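Local coordinates for protein inorganic pyrophosphatase (Helicobacter pylori, PDB 2BQX) that catalyses the magnesium-dependent hydrolysis of inorganic pyrophosphate to two phosphate ions and assembles as a homohexamer, at residues G36-D41 with F78-V83; N26-L31 with Q48-N53; E102-L107 with E158-V163; L15-E20 with A70-D75. All blocks are in the same frame, centred on the assembly; numbering follows the deposited sequence.

Interaction 1 (G36-D41 with F78-V83); sequences GALMVD and FQAGSV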
loop_
_atom_site.group_PDB
_atom_site.type_symbol
_atom_site.label_atom_id
_atom_site.label_comp_id
_atom_site.label_asym_id
_atom_site.label_seq_id
_atom_site.Cartn_x
_atom_site.Cartn_y
_atom_site.Cartn_z
ATOM N N GLY A 36 -15.668 -21.892 9.895
ATOM C CA GLY A 36 -14.363 -21.455 9.441
ATOM C C GLY A 36 -14.480 -20.089 8.800
ATOM O O GLY A 36 -13.559 -19.626 8.129
ATOM N N ALA A 37 -15.619 -19.435 9.005
ATOM C CA ALA A 37 -15.828 -18.110 8.429
ATOM C C ALA A 37 -15.057 -17.040 9.184
ATOM O O ALA A 37 -15.097 -16.971 10.415
ATOM C CB ALA A 37 -17.313 -17.766 8.417
ATOM N N LEU A 38 -14.344 -16.216 8.429
ATOM C CA LEU A 38 -13.567 -15.122 8.988
ATOM C C LEU A 38 -14.532 -13.944 9.088
ATOM O O LEU A 38 -14.863 -13.320 8.080
ATOM C CB LEU A 38 -12.407 -14.788 8.048
ATOM C CG LEU A 38 -11.321 -13.851 8.574
ATOM C CD1 LEU A 38 -10.642 -14.485 9.785
ATOM C CD2 LEU A 38 -10.300 -13.588 7.470
ATOM N N MET A 39 -14.989 -13.649 10.300
ATOM C CA MET A 39 -15.946 -12.569 10.515
ATOM C C MET A 39 -15.300 -11.220 10.793
ATOM O O MET A 39 -14.308 -11.134 11.517
ATOM C CB MET A 39 -16.862 -12.902 11.698
ATOM C CG MET A 39 -17.444 -14.298 11.698
ATOM S SD MET A 39 -18.635 -14.565 10.391
ATOM C CE MET A 39 -19.901 -13.412 10.863
ATOM N N VAL A 40 -15.867 -10.169 10.210
ATOM C CA VAL A 40 -15.377 -8.822 10.459
ATOM C C VAL A 40 -15.958 -8.524 11.831
ATOM O O VAL A 40 -17.178 -8.496 11.997
ATOM C CB VAL A 40 -15.939 -7.814 9.448
ATOM C CG1 VAL A 40 -15.483 -6.408 9.820
ATOM C CG2 VAL A 40 -15.470 -8.173 8.042
ATOM N N ASP A 41 -15.096 -8.305 12.816
ATOM C CA ASP A 41 -15.569 -8.073 14.177
ATOM C C ASP A 41 -15.574 -6.611 14.606
ATOM O O ASP A 41 -16.528 -6.138 15.225
ATOM C CB ASP A 41 -14.718 -8.898 15.148
ATOM C CG ASP A 41 -15.283 -8.917 16.555
ATOM O OD1 ASP A 41 -14.494 -8.723 17.498
ATOM O OD2 ASP A 41 -16.501 -9.137 16.723
ATOM N N PHE A 78 1.062 -10.841 8.484
ATOM C CA PHE A 78 0.523 -12.103 7.996
ATOM C C PHE A 78 -0.968 -11.927 7.709
ATOM O O PHE A 78 -1.672 -11.223 8.439
ATOM C CB PHE A 78 0.719 -13.216 9.042
ATOM C CG PHE A 78 2.160 -13.460 9.405
ATOM C CD1 PHE A 78 3.115 -13.666 8.410
ATOM C CD2 PHE A 78 2.570 -13.453 10.733
ATOM C CE1 PHE A 78 4.457 -13.858 8.732
ATOM C CE2 PHE A 78 3.912 -13.644 11.069
ATOM C CZ PHE A 78 4.854 -13.842 10.064
ATOM N N GLN A 79 -1.438 -12.578 6.652
ATOM C CA GLN A 79 -2.835 -12.502 6.229
ATOM C C GLN A 79 -3.816 -13.061 7.250
ATOM O O GLN A 79 -3.623 -14.163 7.770
ATOM C CB GLN A 79 -2.998 -13.253 4.909
ATOM C CG GLN A 79 -4.416 -13.236 4.358
ATOM C CD GLN A 79 -4.445 -13.613 2.890
ATOM O OE1 GLN A 79 -3.908 -12.895 2.044
ATOM N NE2 GLN A 79 -5.062 -14.743 2.582
ATOM N N ALA A 80 -4.871 -12.304 7.544
ATOM C CA ALA A 80 -5.866 -12.779 8.500
ATOM C C ALA A 80 -6.381 -14.106 7.963
ATOM O O ALA A 80 -6.635 -14.242 6.768
ATOM C CB ALA A 80 -7.013 -11.781 8.630
ATOM N N GLY A 81 -6.519 -15.089 8.844
ATOM C CA GLY A 81 -6.990 -16.387 8.406
ATOM C C GLY A 81 -5.867 -17.392 8.225
ATOM O O GLY A 81 -6.125 -18.592 8.165
ATOM N N SER A 82 -4.620 -16.933 8.132
ATOM C CA SER A 82 -3.508 -17.870 7.971
ATOM C C SER A 82 -3.084 -18.400 9.339
ATOM O O SER A 82 -3.537 -17.910 10.375
ATOM C CB SER A 82 -2.318 -17.199 7.266
ATOM O OG SER A 82 -1.817 -16.095 8.009
ATOM N N VAL A 83 -2.216 -19.403 9.331
ATOM C CA VAL A 83 -1.735 -20.020 10.557
ATOM C C VAL A 83 -0.220 -20.002 10.562
ATOM O O VAL A 83 0.412 -20.425 9.595
ATOM C CB VAL A 83 -2.199 -21.488 10.650
ATOM C CG1 VAL A 83 -1.723 -22.107 11.949
ATOM C CG2 VAL A 83 -3.713 -21.561 10.535
#
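L38, where strand 38-43 begins, lies across from G81 with the two CA atoms 6.7 Å apart, and no hydrogen bond joins the two backbones. The segment 78-83 is turned back on itself as a type II beta turn from Q79 to S82. A80 and G81 occupy its central positions, and G81 takes the positive phi of 100° normal for glycine at the second of them, where a CB would press on the preceding carbonyl O.

A single side chain carries the contact from the strand. L38 has CG anti to its backbone N (chi1 -169°), which aims the isobutyl group at the turn. Its CD2 branch comes down beside A80, 3.8 Å from A80 O and 3.9 Å from A80 CB. The other branch is looser, with L38 CD1 4.3 Å from G81 N. Y29 of strand 27-31 also touches both L38 and A80.

The turn is tied from within. Q79 O accepts from S82 N at 3.0 Å and from S82 OG at 2.7 Å, the hydroxyl meeting a lone pair in the carbonyl plane. G81 and S82 are bonded through their backbones to I19 of strand 14-21.

This region is also a subunit interface: A80 O receives NE2 of Q79 from a third subunit, and L38 packs against that same Q79. With only about 95 Å² buried and no directional bond between the segments, the leucine-alanine touch is dispersive. The S82 bonds hold the turn's shape, while the backbone bonds to I19 and the bond to the neighbouring subunit probably locate it; L38 adds apolar contact.

Interaction 2 (N26-L31 with Q48-N53); sequences NIKYEL and QNYPAN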
loop_
_atom_site.group_PDB
_atom_site.type_symbol
_atom_site.label_atom_id
_atom_site.label_comp_id
_atom_site.label_asym_id
_atom_site.label_seq_id
_atom_site.Cartn_x
_atom_site.Cartn_y
_atom_site.Cartn_z
ATOM N N ASN A 26 -6.348 -1.914 11.035
ATOM C CA ASN A 26 -7.238 -1.343 12.041
ATOM C C ASN A 26 -8.542 -2.145 11.996
ATOM O O ASN A 26 -9.563 -1.726 12.533
ATOM C CB ASN A 26 -7.498 0.153 11.775
ATOM C CG ASN A 26 -8.250 0.410 10.480
ATOM O OD1 ASN A 26 -8.251 -0.422 9.570
ATOM N ND2 ASN A 26 -8.885 1.583 10.385
ATOM N N ILE A 27 -8.488 -3.313 11.366
ATOM C CA ILE A 27 -9.664 -4.173 11.267
ATOM C C ILE A 27 -9.442 -5.478 12.017
ATOM O O ILE A 27 -8.544 -6.255 11.687
ATOM C CB ILE A 27 -10.006 -4.522 9.804
ATOM C CG1 ILE A 27 -10.264 -3.243 9.001
ATOM C CG2 ILE A 27 -11.249 -5.430 9.773
ATOM C CD1 ILE A 27 -10.464 -3.476 7.516
ATOM N N LYS A 28 -10.260 -5.722 13.031
ATOM C CA LYS A 28 -10.150 -6.961 13.793
ATOM C C LYS A 28 -11.119 -7.993 13.225
ATOM O O LYS A 28 -12.322 -7.738 13.151
ATOM C CB LYS A 28 -10.492 -6.712 15.263
ATOM C CG LYS A 28 -10.522 -7.968 16.124
ATOM C CD LYS A 28 -10.937 -7.631 17.550
ATOM C CE LYS A 28 -10.899 -8.853 18.460
ATOM N NZ LYS A 28 -11.908 -9.871 18.074
ATOM N N TYR A 29 -10.598 -9.146 12.813
ATOM C CA TYR A 29 -11.446 -10.220 12.301
ATOM C C TYR A 29 -11.567 -11.239 13.426
ATOM O O TYR A 29 -10.815 -11.191 14.405
ATOM C CB TYR A 29 -10.812 -10.906 11.078
ATOM C CG TYR A 29 -10.742 -10.038 9.846
ATOM C CD1 TYR A 29 -11.824 -9.947 8.967
ATOM C CD2 TYR A 29 -9.609 -9.272 9.581
ATOM C CE1 TYR A 29 -11.779 -9.112 7.855
ATOM C CE2 TYR A 29 -9.554 -8.433 8.472
ATOM C CZ TYR A 29 -10.643 -8.356 7.615
ATOM O OH TYR A 29 -10.617 -7.502 6.532
ATOM N N GLU A 30 -12.520 -12.152 13.291
ATOM C CA GLU A 30 -12.714 -13.194 14.290
ATOM C C GLU A 30 -13.209 -14.459 13.609
ATOM O O GLU A 30 -14.274 -14.469 12.999
ATOM C CB GLU A 30 -13.715 -12.740 15.352
ATOM C CG GLU A 30 -14.058 -13.808 16.375
ATOM C CD GLU A 30 -14.827 -13.249 17.558
ATOM O OE1 GLU A 30 -14.200 -12.598 18.425
ATOM O OE2 GLU A 30 -16.056 -13.452 17.610
ATOM N N LEU A 31 -12.426 -15.525 13.720
ATOM C CA LEU A 31 -12.771 -16.794 13.099
ATOM C C LEU A 31 -13.905 -17.497 13.836
ATOM O O LEU A 31 -13.885 -17.617 15.061
ATOM C CB LEU A 31 -11.545 -17.708 13.059
ATOM C CG LEU A 31 -11.682 -18.984 12.225
ATOM C CD1 LEU A 31 -11.749 -18.611 10.755
ATOM C CD2 LEU A 31 -10.490 -19.900 12.486
ATOM N N GLN A 48 -5.592 4.328 15.110
ATOM C CA GLN A 48 -4.577 3.391 15.562
ATOM C C GLN A 48 -4.471 2.184 14.645
ATOM O O GLN A 48 -5.264 2.021 13.726
ATOM C CB GLN A 48 -4.912 2.922 16.981
ATOM C CG GLN A 48 -4.819 4.018 18.034
ATOM C CD GLN A 48 -5.446 3.610 19.355
ATOM O OE1 GLN A 48 -6.670 3.635 19.514
ATOM N NE2 GLN A 48 -4.610 3.224 20.308
ATOM N N ASN A 49 -3.475 1.345 14.900
ATOM C CA ASN A 49 -3.282 0.146 14.108
ATOM C C ASN A 49 -2.603 -0.895 14.974
ATOM O O ASN A 49 -1.781 -0.553 15.825
ATOM C CB ASN A 49 -2.448 0.456 12.861
ATOM C CG ASN A 49 -1.407 1.534 13.098
ATOM O OD1 ASN A 49 -1.712 2.735 13.113
ATOM N ND2 ASN A 49 -0.167 1.111 13.287
ATOM N N TYR A 50 -2.957 -2.162 14.783
ATOM C CA TYR A 50 -2.362 -3.219 15.594
ATOM C C TYR A 50 -0.849 -3.267 15.449
ATOM O O TYR A 50 -0.319 -3.360 14.345
ATOM C CB TYR A 50 -2.985 -4.575 15.254
ATOM C CG TYR A 50 -4.306 -4.790 15.943
ATOM C CD1 TYR A 50 -5.473 -4.196 15.468
ATOM C CD2 TYR A 50 -4.385 -5.568 17.098
ATOM C CE1 TYR A 50 -6.688 -4.377 16.129
ATOM C CE2 TYR A 50 -5.587 -5.749 17.765
ATOM C CZ TYR A 50 -6.734 -5.154 17.276
ATOM O OH TYR A 50 -7.929 -5.346 17.937
ATOM N N PRO A 51 -0.133 -3.198 16.579
ATOM C CA PRO A 51 1.332 -3.220 16.601
ATOM C C PRO A 51 1.978 -4.565 16.295
ATOM O O PRO A 51 3.203 -4.679 16.253
ATOM C CB PRO A 51 1.655 -2.723 18.004
ATOM C CG PRO A 51 0.553 -3.317 18.810
ATOM C CD PRO A 51 -0.675 -3.071 17.946
ATOM N N ALA A 52 1.153 -5.582 16.085
ATOM C CA ALA A 52 1.660 -6.913 15.758
ATOM C C ALA A 52 0.545 -7.734 15.166
ATOM O O ALA A 52 -0.608 -7.319 15.166
ATOM C CB ALA A 52 2.181 -7.614 17.011
ATOM N N ASN A 53 0.902 -8.899 14.651
ATOM C CA ASN A 53 -0.091 -9.806 14.119
ATOM C C ASN A 53 -0.746 -10.332 15.388
ATOM O O ASN A 53 -0.092 -10.437 16.428
ATOM C CB ASN A 53 0.591 -10.917 13.328
ATOM C CG ASN A 53 1.324 -10.384 12.105
ATOM O OD1 ASN A 53 0.697 -9.868 11.170
ATOM N ND2 ASN A 53 2.656 -10.495 12.107
#
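N26 and K28 make the two touches of segment 26-31 with segment 48-53, and both are van der Waals in kind. At one end the backbones draw close, N26 CA to N49 CA 4.7 Å, and N26 CB rests 3.5 Å from Q48 O. The N26 amide is not involved in this: chi1 of 65° sets CG between the backbone N and the carbonyl carbon, leading the carboxamide away from the loop.

Two residues further along the strand, the aliphatic part of K28 meets the hydroxyl of Y50. The two side chains cross obliquely, with Y50 OH 3.8 Å from K28 CD and 3.9 Å from K28 CB, so the phenol oxygen lies along the methylenes and not at the ammonium group. The ring of Y50 meets F136 of helix 127-139 with planes about 55° apart, and its side chain also touches Y140.

Strand 27-31 forms an antiparallel beta hairpin with strand 38-43, and the loop 48-53 leads on into strand 53-56. K28 and Y140 are both predicted substrate-binding residues, which places this contact beside the probable pyrophosphate pocket.

Ionic interactions stay within the hairpin. K28 runs extended through chi3 and bends only at chi4 (-66°), carrying NZ to 3.6 Å from E30 OE1 and into a salt bridge with D41 OD1 on the partner strand. Two carboxylates thus hold the ammonium group and limit where NZ can swing. Subunit contacts flank both segments: Y29 OH is hydrogen-bonded to Q79 N of a third subunit, and the N49 backbone is bonded to a fourth.

Interaction 3 (E102-L107 with E158-V163); sequences EKLIAL and ESAIKV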
loop_
_atom_site.group_PDB
_atom_site.type_symbol
_atom_site.label_atom_id
_atom_site.label_comp_id
_atom_site.label_asym_id
_atom_site.label_seq_id
_atom_site.Cartn_x
_atom_site.Cartn_y
_atom_site.Cartn_z
ATOM N N GLU A 102 -5.004 -12.168 29.246
ATOM C CA GLU A 102 -3.597 -12.415 29.017
ATOM C C GLU A 102 -3.362 -12.481 27.520
ATOM O O GLU A 102 -4.183 -13.025 26.781
ATOM C CB GLU A 102 -3.185 -13.741 29.662
ATOM C CG GLU A 102 -3.995 -14.930 29.151
ATOM C CD GLU A 102 -5.427 -14.932 29.666
ATOM O OE1 GLU A 102 -6.319 -15.437 28.949
ATOM O OE2 GLU A 102 -5.657 -14.443 30.793
ATOM N N LYS A 103 -2.258 -11.905 27.065
ATOM C CA LYS A 103 -1.932 -11.957 25.646
ATOM C C LYS A 103 -0.539 -12.560 25.561
ATOM O O LYS A 103 0.427 -11.952 26.011
ATOM C CB LYS A 103 -1.913 -10.556 25.014
ATOM C CG LYS A 103 -3.178 -9.725 25.193
ATOM C CD LYS A 103 -4.377 -10.326 24.494
ATOM C CE LYS A 103 -5.622 -9.461 24.702
ATOM N NZ LYS A 103 -6.855 -10.150 24.237
ATOM N N LEU A 104 -0.437 -13.761 25.011
ATOM C CA LEU A 104 0.860 -14.400 24.864
ATOM C C LEU A 104 1.670 -13.561 23.873
ATOM O O LEU A 104 1.111 -13.013 22.924
ATOM C CB LEU A 104 0.689 -15.829 24.329
ATOM C CG LEU A 104 -0.009 -16.838 25.252
ATOM C CD1 LEU A 104 -0.255 -18.157 24.520
ATOM C CD2 LEU A 104 0.854 -17.065 26.476
ATOM N N ILE A 105 2.973 -13.446 24.105
ATOM C CA ILE A 105 3.853 -12.686 23.214
ATOM C C ILE A 105 4.719 -13.711 22.499
ATOM O O ILE A 105 5.456 -14.463 23.141
ATOM C CB ILE A 105 4.767 -11.717 23.999
ATOM C CG1 ILE A 105 3.923 -10.751 24.840
ATOM C CG2 ILE A 105 5.684 -10.954 23.032
ATOM C CD1 ILE A 105 2.926 -9.916 24.064
ATOM N N ALA A 106 4.640 -13.745 21.173
ATOM C CA ALA A 106 5.403 -14.728 20.410
ATOM C C ALA A 106 6.082 -14.197 19.157
ATOM O O ALA A 106 5.863 -13.063 18.747
ATOM C CB ALA A 106 4.489 -15.888 20.029
ATOM N N LEU A 107 6.896 -15.059 18.554
ATOM C CA LEU A 107 7.616 -14.755 17.325
ATOM C C LEU A 107 7.486 -15.976 16.423
ATOM O O LEU A 107 7.295 -17.094 16.904
ATOM C CB LEU A 107 9.097 -14.501 17.626
ATOM C CG LEU A 107 9.464 -13.192 18.334
ATOM C CD1 LEU A 107 10.832 -13.318 18.973
ATOM C CD2 LEU A 107 9.434 -12.044 17.332
ATOM N N GLU A 158 8.978 -17.980 30.936
ATOM C CA GLU A 158 8.631 -18.990 31.932
ATOM C C GLU A 158 7.173 -18.804 32.360
ATOM O O GLU A 158 6.432 -19.775 32.503
ATOM C CB GLU A 158 9.562 -18.873 33.142
ATOM C CG GLU A 158 9.250 -19.838 34.268
ATOM C CD GLU A 158 10.309 -19.817 35.359
ATOM O OE1 GLU A 158 10.096 -20.467 36.403
ATOM O OE2 GLU A 158 11.351 -19.156 35.168
ATOM N N SER A 159 6.768 -17.551 32.548
ATOM C CA SER A 159 5.399 -17.243 32.947
ATOM C C SER A 159 4.420 -17.539 31.816
ATOM O O SER A 159 3.330 -18.059 32.046
ATOM C CB SER A 159 5.281 -15.774 33.351
ATOM O OG SER A 159 3.939 -15.454 33.684
ATOM N N ALA A 160 4.815 -17.207 30.594
ATOM C CA ALA A 160 3.969 -17.439 29.433
ATOM C C ALA A 160 3.676 -18.926 29.257
ATOM O O ALA A 160 2.558 -19.311 28.912
ATOM C CB ALA A 160 4.640 -16.880 28.175
ATOM N N ILE A 161 4.688 -19.759 29.482
ATOM C CA ILE A 161 4.536 -21.205 29.354
ATOM C C ILE A 161 3.494 -21.708 30.348
ATOM O O ILE A 161 2.686 -22.581 30.027
ATOM C CB ILE A 161 5.888 -21.923 29.586
ATOM C CG1 ILE A 161 6.827 -21.617 28.411
ATOM C CG2 ILE A 161 5.676 -23.434 29.716
ATOM C CD1 ILE A 161 8.264 -22.017 28.637
ATOM N N LYS A 162 3.511 -21.153 31.554
ATOM C CA LYS A 162 2.544 -21.543 32.575
ATOM C C LYS A 162 1.134 -21.205 32.114
ATOM O O LYS A 162 0.208 -21.999 32.278
ATOM C CB LYS A 162 2.853 -20.827 33.891
ATOM C CG LYS A 162 4.085 -21.372 34.597
ATOM C CD LYS A 162 4.352 -20.633 35.898
ATOM C CE LYS A 162 5.451 -21.314 36.693
ATOM N NZ LYS A 162 6.724 -21.401 35.926
ATOM N N VAL A 163 0.983 -20.022 31.527
ATOM C CA VAL A 163 -0.307 -19.564 31.024
ATOM C C VAL A 163 -0.803 -20.500 29.933
ATOM O O VAL A 163 -1.974 -20.891 29.916
ATOM C CB VAL A 163 -0.187 -18.124 30.460
ATOM C CG1 VAL A 163 -1.496 -17.688 29.817
ATOM C CG2 VAL A 163 0.189 -17.172 31.586
#
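L104 is the leucine of strand 102-107 that meets helix 158-163, and its CD2 does the tightest work there. This methyl lies 3.7 Å from A160 O and 4.2 Å from A160 CB, resting against the helix backbone at A160. V163, roughly one helical turn on, adds a second apolar contact, its CG1 4.1 Å from L104 CD2; leucine and valine slide past one another in opposite directions. The same V163 CG1 also reaches E102 CG at 3.8 Å. E102 takes a chi1 of 58° and bends again at chi2 (-72°), laying its methylene against the valine while the carboxylate goes another way, with OE2 hydrogen-bonded to S63 OG.

This is a helix laid across a beta sheet. The C-terminal helix 157-171 covers strand 99-108 of the barrel, the short axes passing 9.1 Å apart at 120° between their N-to-C directions. On the other face of the strand K103 points away from the helix, its NZ held by D69, D101 and Y54, residues predicted to bind magnesium or substrate. E102, although packed on V163, also lies near the probable metal site, its side chain about 4 Å from that of D101 and about 5 Å from that of D64.

The solvent side is built differently. E158 and K162 are exposed and make no contact with the strand, but K162 NZ forms a salt bridge with E158 OE1 at 3.5 Å, one turn apart along the helix. The backbone bond beneath them, K162 N to E158 O, is weak, whereas V163 N to S159 O on the packed side measures 3.1 Å.

Interaction 4 (L15-E20 with A70-D75); sequences LCVVIE and ALVLSD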
loop_
_atom_site.group_PDB
_atom_site.type_symbol
_atom_site.label_atom_id
_atom_site.label_comp_id
_atom_site.label_asym_id
_atom_site.label_seq_id
_atom_site.Cartn_x
_atom_site.Cartn_y
_atom_site.Cartn_z
ATOM N N LEU A 15 4.213 -23.469 18.666
ATOM C CA LEU A 15 2.768 -23.597 18.810
ATOM C C LEU A 15 2.043 -22.917 17.657
ATOM O O LEU A 15 2.492 -21.890 17.141
ATOM C CB LEU A 15 2.295 -22.996 20.138
ATOM C CG LEU A 15 2.315 -21.481 20.311
ATOM C CD1 LEU A 15 1.550 -21.107 21.570
ATOM C CD2 LEU A 15 3.740 -20.978 20.376
ATOM N N CYS A 16 0.916 -23.492 17.255
ATOM C CA CYS A 16 0.151 -22.926 16.160
ATOM C C CYS A 16 -0.651 -21.711 16.589
ATOM O O CYS A 16 -1.313 -21.714 17.628
ATOM C CB CYS A 16 -0.800 -23.970 15.565
ATOM S SG CYS A 16 0.019 -25.303 14.658
ATOM N N VAL A 17 -0.581 -20.661 15.783
ATOM C CA VAL A 17 -1.336 -19.457 16.065
ATOM C C VAL A 17 -2.147 -19.112 14.828
ATOM O O VAL A 17 -1.599 -18.951 13.734
ATOM C CB VAL A 17 -0.417 -18.269 16.429
ATOM C CG1 VAL A 17 -1.261 -17.019 16.651
ATOM C CG2 VAL A 17 0.371 -18.590 17.691
ATOM N N VAL A 18 -3.462 -19.052 15.004
ATOM C CA VAL A 18 -4.370 -18.702 13.923
ATOM C C VAL A 18 -4.474 -17.184 13.937
ATOM O O VAL A 18 -4.964 -16.597 14.898
ATOM C CB VAL A 18 -5.775 -19.312 14.140
ATOM C CG1 VAL A 18 -6.724 -18.836 13.055
ATOM C CG2 VAL A 18 -5.684 -20.834 14.120
ATOM N N ILE A 19 -3.993 -16.552 12.873
ATOM C CA ILE A 19 -4.010 -15.099 12.767
ATOM C C ILE A 19 -5.397 -14.548 12.462
ATOM O O ILE A 19 -6.047 -14.987 11.519
ATOM C CB ILE A 19 -3.060 -14.626 11.649
ATOM C CG1 ILE A 19 -1.656 -15.187 11.882
ATOM C CG2 ILE A 19 -3.034 -13.110 11.608
ATOM C CD1 ILE A 19 -1.025 -14.758 13.184
ATOM N N GLU A 20 -5.840 -13.579 13.251
ATOM C CA GLU A 20 -7.141 -12.962 13.038
ATOM C C GLU A 20 -6.994 -11.478 12.718
ATOM O O GLU A 20 -7.909 -10.860 12.178
ATOM C CB GLU A 20 -8.016 -13.112 14.281
ATOM C CG GLU A 20 -8.414 -14.540 14.594
ATOM C CD GLU A 20 -9.214 -14.632 15.875
ATOM O OE1 GLU A 20 -8.708 -14.156 16.910
ATOM O OE2 GLU A 20 -10.339 -15.175 15.846
ATOM N N ALA A 70 -2.706 -14.582 21.305
ATOM C CA ALA A 70 -1.272 -14.458 21.130
ATOM C C ALA A 70 -0.951 -13.359 20.133
ATOM O O ALA A 70 -1.644 -13.199 19.131
ATOM C CB ALA A 70 -0.689 -15.769 20.645
ATOM N N LEU A 71 0.085 -12.590 20.437
ATOM C CA LEU A 71 0.540 -11.554 19.537
ATOM C C LEU A 71 1.754 -12.190 18.890
ATOM O O LEU A 71 2.573 -12.803 19.576
ATOM C CB LEU A 71 0.971 -10.307 20.305
ATOM C CG LEU A 71 -0.166 -9.458 20.883
ATOM C CD1 LEU A 71 0.397 -8.413 21.847
ATOM C CD2 LEU A 71 -0.904 -8.777 19.739
ATOM N N VAL A 72 1.853 -12.092 17.572
ATOM C CA VAL A 72 3.007 -12.645 16.883
ATOM C C VAL A 72 3.776 -11.457 16.324
ATOM O O VAL A 72 3.362 -10.854 15.340
ATOM C CB VAL A 72 2.591 -13.600 15.739
ATOM C CG1 VAL A 72 3.839 -14.141 15.047
ATOM C CG2 VAL A 72 1.768 -14.761 16.302
ATOM N N LEU A 73 4.875 -11.106 16.987
ATOM C CA LEU A 73 5.709 -9.985 16.570
ATOM C C LEU A 73 6.535 -10.358 15.349
ATOM O O LEU A 73 7.121 -11.435 15.279
ATOM C CB LEU A 73 6.619 -9.551 17.722
ATOM C CG LEU A 73 5.949 -8.686 18.799
ATOM C CD1 LEU A 73 4.766 -9.414 19.410
ATOM C CD2 LEU A 73 6.971 -8.333 19.864
ATOM N N SER A 74 6.580 -9.456 14.380
ATOM C CA SER A 74 7.296 -9.721 13.146
ATOM C C SER A 74 7.449 -8.408 12.418
ATOM O O SER A 74 6.759 -7.442 12.729
ATOM C CB SER A 74 6.481 -10.687 12.273
ATOM O OG SER A 74 7.025 -10.773 10.967
ATOM N N ASP A 75 8.358 -8.359 11.453
ATOM C CA ASP A 75 8.502 -7.137 10.687
ATOM C C ASP A 75 7.460 -7.141 9.582
ATOM O O ASP A 75 7.165 -6.094 9.005
ATOM C CB ASP A 75 9.893 -7.021 10.072
ATOM C CG ASP A 75 10.968 -6.797 11.115
ATOM O OD1 ASP A 75 10.664 -6.183 12.159
ATOM O OD2 ASP A 75 12.112 -7.221 10.877
#
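The interior of the beta barrel common to soluble family I pyrophosphatases is where V17 and I19 of strand 14-21 meet A70 and V72 of strand 69-72. These strands are not neighbours in the sheet, since strand 53-56 pairs with both. Their short axes pass 8.5 Å apart at 85°, close to perpendicular, and no hydrogen bond joins the segments. Contact is therefore made by side chains facing one another across the barrel, with the nearest CA atoms, those of V17 and A70, 7.1 Å apart.

V17 divides its two methyls between two partners. Its CG1, set anti to the backbone N by a chi1 of 177°, meets V72 CG2 at 3.8 Å, and the valines come together tip to tip. Its CG2 branch turns to the alanine, 4.2 Å from A70 CB. A70 lies where the CA atoms come nearest; V72 meets V17 from two residues further along its strand.

V84 of strand 83-96 touches V17, I19 and V72, and L104 of strand 99-108 touches A70, so the contact is one part of an apolar core fed by several strands. All four touching residues are buried, and no other subunit reaches either segment. Just before this hydrophobic patch in the chain comes D69, a predicted magnesium ligand, so the packed interior lies close to the probable metal site, the A70 and D69 side chains being about 6 Å apart.

I19 joins from one side and crosses V72 at about a right angle. Its chi1 of -55° swings CG1 over beside the backbone N, and the terminal methyl CD1 ends 4.2 Å from V72 CG2.

Interactions 3 and 4 are buried and free of other subunits, whereas interactions 1 and 2 are partly buried and border neighbouring chains. Strands 27-31 and 38-43 form one hairpin shared by interactions 1 and 2, with M39 O 2.7 Å from E30 N. Interactions 3 and 4 meet where strands 69-72 and 99-108 pair in parallel, L104 O lying 2.7 Å from L71 N. Interaction 4 is purely apolar; interactions 1 and 3 each set a leucine methyl on a carbonyl oxygen as well as on an alanine CB; interaction 2 has carbon against oxygen. Interaction 4 touches all three others, while interaction 3 stays about 7 Å, at nearest atoms, from both interactions 1 and 2.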